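PDB 2E0I: 432aa long hypothetical deoxyribodipyrimidine photolyase from Sulfolobus tokodaii, which probably repairs UV-damaged DNA by splitting cyclobutane pyrimidine dimers with blue light, and carries two FAD molecules, one probably serving as a light-harvesting antenna. Local coordinates for residues F281-K285 / W329-F334; A316-K321 / W350-S355. All coordinates share one frame; numbering follows the deposited sequence.

How the interactions relate
From the N terminus, the chain passes through a domain with a parallel sheet before it enters the helical FAD-binding domain, where both contacts lie. Helix 278-286 comes first and waits for helix 327-337, which closes the loop of interaction 1. Inside that loop runs helix 309-322, which meets helix 343-353 only after interaction 1 is complete, so the two contacts cross. Interaction 2 thus closes its loop last. The two touch where Trp350 of interaction 2 lies against Gly330, Glu331 and Phe334 of interaction 1, and where Leu319 reaches Gly330. Together they tie four helices into one cluster beside an FAD.

Interaction 1: F281-K285 / W329-F334; sequences FEAWK and WGERYF. With FAD (flavin-adenine dinucleotide), chain E.
Phe281 lays one face of its ring under the edge of Trp329. This is a T-shaped pair, with the ring planes at 72° and Trp329 CE3 3.5 Å from Phe281 CD2. The opposite face of Phe281 looks toward the aliphatic chain of Lys285, one helical turn on. Lys285 in turn crosses Tyr333. Its CG stands 3.5 Å from the centroid of the Tyr333 ring, almost on the ring normal, in a CH-pi contact. A turn about the CG-CD bond carries NZ back to its own helix, where it forms a salt bridge with Glu282 OE1 at 2.9 Å. The ammonium group is thus kept off the ring, and only methylenes lie on it. Tyr333 has its CG anti to the backbone N (chi1 -176°), which directs the ring across to helix 278-286. Its hydroxyl is hydrogen-bonded to Asn302, which also binds the carbonyl of Lys285. Trp284 passes Tyr333 obliquely, with CZ3 3.5 Å from Tyr333 CD2, and its CH2 comes within 3.9 Å of Phe334 CE1. Trp284 CH2 also lies against Gly330 CA, 4.1 Å away, and its NE1 is satisfied by the carbonyl of Val315. Without the Tyr333 phenol, as with an alanine here, the Lys285 methylenes would probably lose their aromatic platform, a gap would open beside Trp284 and Asn302 would lose its hydroxyl partner. Phe334 carries the packing on to the flavin, with CE2 3.8 Å from the FAD methyl C7M. The segments of the two helices run at 33° to each other, and their axes are 11.9 Å apart, a spacing bridged by large side chains. The chemistry implies an aromatic and aliphatic interface whose polar groups are paired by Glu282, Val315 and Asn302, the last bridging both helices, and it links helix 278-286 to an FAD pocket wall.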
loop_
_atom_site.group_PDB
_atom_site.type_symbol
_atom_site.label_atom_id
_atom_site.label_comp_id
_atom_site.label_asym_id
_atom_site.label_seq_id
_atom_site.Cartn_x
_atom_site.Cartn_y
_atom_site.Cartn_z
ATOM N N PHE A 281 -10.569 15.774 -13.697
ATOM C CA PHE A 281 -10.088 14.479 -13.243
ATOM C C PHE A 281 -9.189 13.804 -14.272
ATOM O O PHE A 281 -8.185 13.181 -13.929
ATOM C CB PHE A 281 -11.272 13.560 -12.939
ATOM C CG PHE A 281 -10.870 12.203 -12.435
ATOM C CD1 PHE A 281 -10.036 12.076 -11.333
ATOM C CD2 PHE A 281 -11.319 11.056 -13.060
ATOM C CE1 PHE A 281 -9.654 10.822 -10.868
ATOM C CE2 PHE A 281 -10.943 9.804 -12.599
ATOM C CZ PHE A 281 -10.109 9.689 -11.504
ATOM N N GLU A 282 -9.565 13.922 -15.540
ATOM C CA GLU A 282 -8.800 13.317 -16.613
ATOM C C GLU A 282 -7.456 14.020 -16.743
ATOM O O GLU A 282 -6.436 13.384 -17.022
ATOM C CB GLU A 282 -9.576 13.419 -17.917
ATOM C CG GLU A 282 -9.077 12.481 -18.995
ATOM C CD GLU A 282 -9.734 11.105 -18.944
ATOM O OE1 GLU A 282 -9.787 10.504 -17.843
ATOM O OE2 GLU A 282 -10.193 10.623 -20.013
ATOM N N ALA A 283 -7.464 15.334 -16.528
ATOM C CA ALA A 283 -6.255 16.145 -16.600
ATOM C C ALA A 283 -5.315 15.780 -15.452
ATOM O O ALA A 283 -4.095 15.739 -15.617
ATOM C CB ALA A 283 -6.615 17.606 -16.525
ATOM N N TRP A 284 -5.896 15.512 -14.287
ATOM C CA TRP A 284 -5.142 15.139 -13.095
ATOM C C TRP A 284 -4.429 13.795 -13.290
ATOM O O TRP A 284 -3.259 13.654 -12.955
ATOM C CB TRP A 284 -6.098 15.057 -11.903
ATOM C CG TRP A 284 -5.472 14.657 -10.608
ATOM C CD1 TRP A 284 -4.730 15.442 -9.773
ATOM C CD2 TRP A 284 -5.550 13.374 -9.986
ATOM N NE1 TRP A 284 -4.346 14.729 -8.670
ATOM C CE2 TRP A 284 -4.835 13.454 -8.772
ATOM C CE3 TRP A 284 -6.156 12.160 -10.338
ATOM C CZ2 TRP A 284 -4.709 12.367 -7.901
ATOM C CZ3 TRP A 284 -6.031 11.081 -9.474
ATOM C CH2 TRP A 284 -5.312 11.191 -8.267
ATOM N N LYS A 285 -5.129 12.808 -13.840
ATOM C CA LYS A 285 -4.523 11.502 -14.049
ATOM C C LYS A 285 -3.399 11.550 -15.067
ATOM O O LYS A 285 -2.459 10.768 -14.988
ATOM C CB LYS A 285 -5.565 10.480 -14.500
ATOM C CG LYS A 285 -6.598 10.145 -13.451
ATOM C CD LYS A 285 -7.612 9.120 -13.942
ATOM C CE LYS A 285 -8.426 9.662 -15.091
ATOM N NZ LYS A 285 -9.395 8.661 -15.609
ATOM N N TRP A 329 -12.632 8.773 -5.872
ATOM C CA TRP A 329 -12.156 8.653 -7.248
ATOM C C TRP A 329 -10.627 8.540 -7.225
ATOM O O TRP A 329 -10.028 7.672 -7.873
ATOM C CB TRP A 329 -12.562 9.890 -8.056
ATOM C CG TRP A 329 -14.017 9.969 -8.451
ATOM C CD1 TRP A 329 -15.094 9.524 -7.735
ATOM C CD2 TRP A 329 -14.548 10.583 -9.631
ATOM N NE1 TRP A 329 -16.264 9.823 -8.398
ATOM C CE2 TRP A 329 -15.958 10.473 -9.563
ATOM C CE3 TRP A 329 -13.971 11.219 -10.740
ATOM C CZ2 TRP A 329 -16.798 10.977 -10.564
ATOM C CZ3 TRP A 329 -14.808 11.723 -11.736
ATOM C CH2 TRP A 329 -16.206 11.597 -11.638
ATOM N N GLY A 330 -10.004 9.440 -6.472
ATOM C CA GLY A 330 -8.560 9.446 -6.365
ATOM C C GLY A 330 -8.068 8.187 -5.690
ATOM O O GLY A 330 -7.063 7.620 -6.092
ATOM N N GLU A 331 -8.779 7.755 -4.655
ATOM C CA GLU A 331 -8.420 6.541 -3.929
ATOM C C GLU A 331 -8.318 5.379 -4.900
ATOM O O GLU A 331 -7.329 4.649 -4.897
ATOM C CB GLU A 331 -9.484 6.207 -2.888
ATOM C CG GLU A 331 -9.223 4.903 -2.159
ATOM C CD GLU A 331 -10.446 4.357 -1.426
ATOM O OE1 GLU A 331 -10.280 3.371 -0.661
ATOM O OE2 GLU A 331 -11.562 4.900 -1.618
ATOM N N ARG A 332 -9.350 5.217 -5.729
ATOM C CA ARG A 332 -9.381 4.137 -6.703
ATOM C C ARG A 332 -8.299 4.285 -7.761
ATOM O O ARG A 332 -7.660 3.304 -8.149
ATOM C CB ARG A 332 -10.735 4.046 -7.400
ATOM C CG ARG A 332 -11.064 2.613 -7.801
ATOM C CD ARG A 332 -11.532 2.477 -9.225
ATOM N NE ARG A 332 -12.766 3.202 -9.487
ATOM C CZ ARG A 332 -13.305 3.407 -10.692
ATOM N NH1 ARG A 332 -12.732 2.943 -11.804
ATOM N NH2 ARG A 332 -14.432 4.104 -10.778
ATOM N N TYR A 333 -8.084 5.501 -8.242
ATOM C CA TYR A 333 -7.052 5.681 -9.242
ATOM C C TYR A 333 -5.683 5.251 -8.695
ATOM O O TYR A 333 -4.930 4.542 -9.372
ATOM C CB TYR A 333 -6.996 7.126 -9.699
ATOM C CG TYR A 333 -5.998 7.305 -10.795
ATOM C CD1 TYR A 333 -6.199 6.711 -12.038
ATOM C CD2 TYR A 333 -4.818 8.011 -10.578
ATOM C CE1 TYR A 333 -5.247 6.809 -13.038
ATOM C CE2 TYR A 333 -3.852 8.120 -11.574
ATOM C CZ TYR A 333 -4.076 7.514 -12.799
ATOM O OH TYR A 333 -3.125 7.613 -13.778
ATOM N N PHE A 334 -5.362 5.687 -7.480
ATOM C CA PHE A 334 -4.103 5.323 -6.839
ATOM C C PHE A 334 -3.990 3.817 -6.693
ATOM O O PHE A 334 -2.922 3.257 -6.908
ATOM C CB PHE A 334 -4.004 5.947 -5.445
ATOM C CG PHE A 334 -3.208 7.222 -5.399
ATOM C CD1 PHE A 334 -3.128 8.060 -6.515
ATOM C CD2 PHE A 334 -2.566 7.604 -4.222
ATOM C CE1 PHE A 334 -2.427 9.252 -6.460
ATOM C CE2 PHE A 334 -1.859 8.803 -4.155
ATOM C CZ PHE A 334 -1.791 9.628 -5.281
HETATM P PA FAD E . 9.562 6.720 3.338
HETATM O O1A FAD E . 10.938 6.299 2.991
HETATM O O2A FAD E . 9.208 7.969 4.046
HETATM O O5B FAD E . 9.404 5.691 4.566
HETATM C C5B FAD E . 8.506 5.942 5.649
HETATM C C4B FAD E . 7.752 4.660 6.008
HETATM O O4B FAD E . 6.825 4.879 7.085
HETATM C C3B FAD E . 6.933 4.192 4.803
HETATM O O3B FAD E . 7.693 3.217 4.084
HETATM C C2B FAD E . 5.777 3.484 5.505
HETATM O O2B FAD E . 6.220 2.228 6.021
HETATM C C1B FAD E . 5.518 4.464 6.651
HETATM N N9A FAD E . 4.751 5.650 6.202
HETATM C C8A FAD E . 5.243 6.838 5.853
HETATM N N7A FAD E . 4.242 7.679 5.601
HETATM C C5A FAD E . 3.101 7.023 5.787
HETATM C C6A FAD E . 1.753 7.350 5.681
HETATM N N6A FAD E . 1.373 8.577 5.344
HETATM N N1A FAD E . 0.832 6.408 5.935
HETATM C C2A FAD E . 1.176 5.180 6.286
HETATM N N3A FAD E . 2.448 4.836 6.402
HETATM C C4A FAD E . 3.423 5.725 6.162
HETATM N N1 FAD E . 1.475 3.803 1.591
HETATM C C2 FAD E . 1.301 2.461 1.227
HETATM O O2 FAD E . 2.098 1.603 1.598
HETATM N N3 FAD E . 0.240 2.097 0.388
HETATM C C4 FAD E . -0.632 3.083 -0.088
HETATM O O4 FAD E . -1.596 2.757 -0.778
HETATM C C4X FAD E . -0.444 4.416 0.263
HETATM N N5 FAD E . -1.272 5.399 -0.291
HETATM C C5X FAD E . -1.109 6.743 0.068
HETATM C C6 FAD E . -1.956 7.699 -0.484
HETATM C C7 FAD E . -1.828 9.033 -0.109
HETATM C C7M FAD E . -2.793 10.059 -0.708
HETATM C C8 FAD E . -0.850 9.406 0.811
HETATM C C8M FAD E . -0.704 10.861 1.263
HETATM C C9 FAD E . -0.007 8.442 1.355
HETATM C C9A FAD E . -0.132 7.102 0.995
HETATM N N10 FAD E . 0.700 6.114 1.554
HETATM C C10 FAD E . 0.602 4.786 1.106
HETATM C "C1'" FAD E . 1.706 6.476 2.585
HETATM C "C2'" FAD E . 3.113 6.859 2.117
HETATM O "O2'" FAD E . 3.049 7.898 1.137
HETATM C "C3'" FAD E . 3.894 5.663 1.568
HETATM O "O3'" FAD E . 3.903 4.616 2.542
HETATM C "C4'" FAD E . 5.343 6.043 1.252
HETATM O "O4'" FAD E . 5.377 7.125 0.317
HETATM C "C5'" FAD E . 6.110 4.852 0.674
HETATM O "O5'" FAD E . 7.435 5.230 0.285
HETATM P P FAD E . 8.697 5.009 1.260
HETATM O O1P FAD E . 8.661 3.611 1.744
HETATM O O2P FAD E . 9.899 5.466 0.528
HETATM O O3P FAD E . 8.389 5.999 2.496
#

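Interaction 2: A316-K321 / W350-S355; sequences AFFLVK and WQWIAS
Lys321 reaches across to a Schellman motif at the C-terminal end of helix 343-353, in the helical FAD-binding domain. Its chain is extended beyond CG, which carries the buried ammonium group to that end. There NZ gives a hydrogen bond to Ser355 OG at 2.7 Å and a weak one to the carbonyl oxygen of Ile353 at 3.2 Å. The carbonyl of Arg363 is a further partner of NZ, and the ring of Phe362 adds a cation-pi contact. Carbonyls at a helix C terminus carry partial negative charge, so this setting probably favours the charged lysine. Ser355 leaves the helix with positive phi (48°), as the Schellman motif requires. Its OG accepts from the lysine and donates to the carbonyl oxygen of Ala354. That donor sits above the carbonyl plane rather than on a lone pair. Tyr425 OH is a second partner of the same carbonyl, from helix 414-427.

The rest of the contact is apolar. Ala316 CB lies over one face of the Trp350 six-membered ring, 3.8 Å from its centroid, in a CH-pi contact. Val320 splits its two branches: CG2 meets the edge of Trp350, while CG1 packs on Ala354 CB at 3.6 Å. Leu319 CD2 adds a contact at Trp350 CH2. Ala316 and Trp350 both touch an FAD, so this packing helps to form the wall of its pocket. Ile353 packs against the backbone at Ala316 and Phe317, with CG2 3.8 Å from Phe317 N and CD1 4.1 Å from Phe317 CB.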
loop_
_atom_site.group_PDB
_atom_site.type_symbol
_atom_site.label_atom_id
_atom_site.label_comp_id
_atom_site.label_asym_id
_atom_site.label_seq_id
_atom_site.Cartn_x
_atom_site.Cartn_y
_atom_site.Cartn_z
ATOM N N ALA A 316 -2.895 14.440 -3.928
ATOM C CA ALA A 316 -4.192 14.093 -3.383
ATOM C C ALA A 316 -4.938 15.365 -2.976
ATOM O O ALA A 316 -6.147 15.482 -3.176
ATOM C CB ALA A 316 -4.011 13.162 -2.188
ATOM N N PHE A 317 -4.211 16.313 -2.400
ATOM C CA PHE A 317 -4.797 17.575 -1.976
ATOM C C PHE A 317 -5.421 18.268 -3.183
ATOM O O PHE A 317 -6.593 18.628 -3.173
ATOM C CB PHE A 317 -3.711 18.475 -1.369
ATOM C CG PHE A 317 -4.116 19.924 -1.234
ATOM C CD1 PHE A 317 -4.946 20.342 -0.190
ATOM C CD2 PHE A 317 -3.678 20.877 -2.163
ATOM C CE1 PHE A 317 -5.338 21.692 -0.071
ATOM C CE2 PHE A 317 -4.063 22.227 -2.054
ATOM C CZ PHE A 317 -4.895 22.632 -1.003
ATOM N N PHE A 318 -4.616 18.440 -4.225
ATOM C CA PHE A 318 -5.031 19.101 -5.448
ATOM C C PHE A 318 -6.302 18.522 -6.074
ATOM O O PHE A 318 -7.163 19.267 -6.564
ATOM C CB PHE A 318 -3.895 19.045 -6.466
ATOM C CG PHE A 318 -4.082 19.978 -7.626
ATOM C CD1 PHE A 318 -3.692 21.309 -7.529
ATOM C CD2 PHE A 318 -4.674 19.535 -8.808
ATOM C CE1 PHE A 318 -3.886 22.178 -8.587
ATOM C CE2 PHE A 318 -4.871 20.400 -9.872
ATOM C CZ PHE A 318 -4.477 21.718 -9.764
ATOM N N LEU A 319 -6.432 17.202 -6.071
ATOM C CA LEU A 319 -7.615 16.600 -6.666
ATOM C C LEU A 319 -8.867 16.846 -5.834
ATOM O O LEU A 319 -9.942 17.105 -6.373
ATOM C CB LEU A 319 -7.427 15.093 -6.845
ATOM C CG LEU A 319 -8.664 14.354 -7.369
ATOM C CD1 LEU A 319 -8.905 14.733 -8.818
ATOM C CD2 LEU A 319 -8.477 12.849 -7.229
ATOM N N VAL A 320 -8.732 16.782 -4.521
ATOM C CA VAL A 320 -9.894 16.947 -3.681
ATOM C C VAL A 320 -10.270 18.380 -3.349
ATOM O O VAL A 320 -11.405 18.800 -3.579
ATOM C CB VAL A 320 -9.727 16.158 -2.372
ATOM C CG1 VAL A 320 -10.981 16.278 -1.536
ATOM C CG2 VAL A 320 -9.428 14.697 -2.681
ATOM N N LYS A 321 -9.316 19.133 -2.813
ATOM C CA LYS A 321 -9.574 20.507 -2.404
ATOM C C LYS A 321 -9.357 21.602 -3.434
ATOM O O LYS A 321 -9.530 22.773 -3.126
ATOM C CB LYS A 321 -8.780 20.809 -1.130
ATOM C CG LYS A 321 -9.322 20.028 0.052
ATOM C CD LYS A 321 -8.553 20.267 1.328
ATOM C CE LYS A 321 -9.163 19.466 2.474
ATOM N NZ LYS A 321 -8.374 19.596 3.740
ATOM N N TRP A 350 -6.116 9.143 2.076
ATOM C CA TRP A 350 -6.979 9.991 1.264
ATOM C C TRP A 350 -7.950 10.772 2.130
ATOM O O TRP A 350 -8.095 11.988 1.984
ATOM C CB TRP A 350 -7.761 9.172 0.231
ATOM C CG TRP A 350 -6.989 8.947 -1.035
ATOM C CD1 TRP A 350 -6.233 7.851 -1.358
ATOM C CD2 TRP A 350 -6.828 9.877 -2.116
ATOM N NE1 TRP A 350 -5.607 8.048 -2.573
ATOM C CE2 TRP A 350 -5.956 9.281 -3.058
ATOM C CE3 TRP A 350 -7.331 11.154 -2.377
ATOM C CZ2 TRP A 350 -5.581 9.918 -4.235
ATOM C CZ3 TRP A 350 -6.958 11.791 -3.549
ATOM C CH2 TRP A 350 -6.092 11.173 -4.464
ATOM N N GLN A 351 -8.609 10.080 3.046
ATOM C CA GLN A 351 -9.564 10.749 3.910
ATOM C C GLN A 351 -8.869 11.796 4.757
ATOM O O GLN A 351 -9.420 12.854 5.027
ATOM C CB GLN A 351 -10.267 9.732 4.799
ATOM C CG GLN A 351 -10.988 8.666 4.019
ATOM C CD GLN A 351 -12.359 8.431 4.560
ATOM O OE1 GLN A 351 -13.102 9.390 4.793
ATOM N NE2 GLN A 351 -12.721 7.158 4.766
ATOM N N TRP A 352 -7.653 11.493 5.184
ATOM C CA TRP A 352 -6.895 12.426 5.996
ATOM C C TRP A 352 -6.738 13.718 5.213
ATOM O O TRP A 352 -7.033 14.795 5.696
ATOM C CB TRP A 352 -5.515 11.847 6.304
ATOM C CG TRP A 352 -4.766 12.569 7.396
ATOM C CD1 TRP A 352 -4.822 12.308 8.733
ATOM C CD2 TRP A 352 -3.865 13.679 7.243
ATOM N NE1 TRP A 352 -4.017 13.183 9.426
ATOM C CE2 TRP A 352 -3.420 14.036 8.537
ATOM C CE3 TRP A 352 -3.395 14.406 6.140
ATOM C CZ2 TRP A 352 -2.524 15.093 8.760
ATOM C CZ3 TRP A 352 -2.499 15.459 6.362
ATOM C CH2 TRP A 352 -2.076 15.789 7.662
ATOM N N ILE A 353 -6.266 13.598 3.987
ATOM C CA ILE A 353 -6.054 14.750 3.136
ATOM C C ILE A 353 -7.337 15.509 2.806
ATOM O O ILE A 353 -7.348 16.735 2.774
ATOM C CB ILE A 353 -5.343 14.314 1.833
ATOM C CG1 ILE A 353 -3.878 14.704 1.911
ATOM C CG2 ILE A 353 -5.976 14.962 0.621
ATOM C CD1 ILE A 353 -3.674 16.205 2.075
ATOM N N ALA A 354 -8.416 14.778 2.557
ATOM C CA ALA A 354 -9.691 15.395 2.217
ATOM C C ALA A 354 -10.352 15.924 3.465
ATOM O O ALA A 354 -11.453 16.463 3.417
ATOM C CB ALA A 354 -10.599 14.371 1.548
ATOM N N SER A 355 -9.651 15.772 4.578
ATOM C CA SER A 355 -10.135 16.177 5.887
ATOM C C SER A 355 -11.561 15.697 6.144
ATOM O O SER A 355 -12.448 16.466 6.516
ATOM C CB SER A 355 -9.993 17.700 6.098
ATOM O OG SER A 355 -10.419 18.446 4.981
#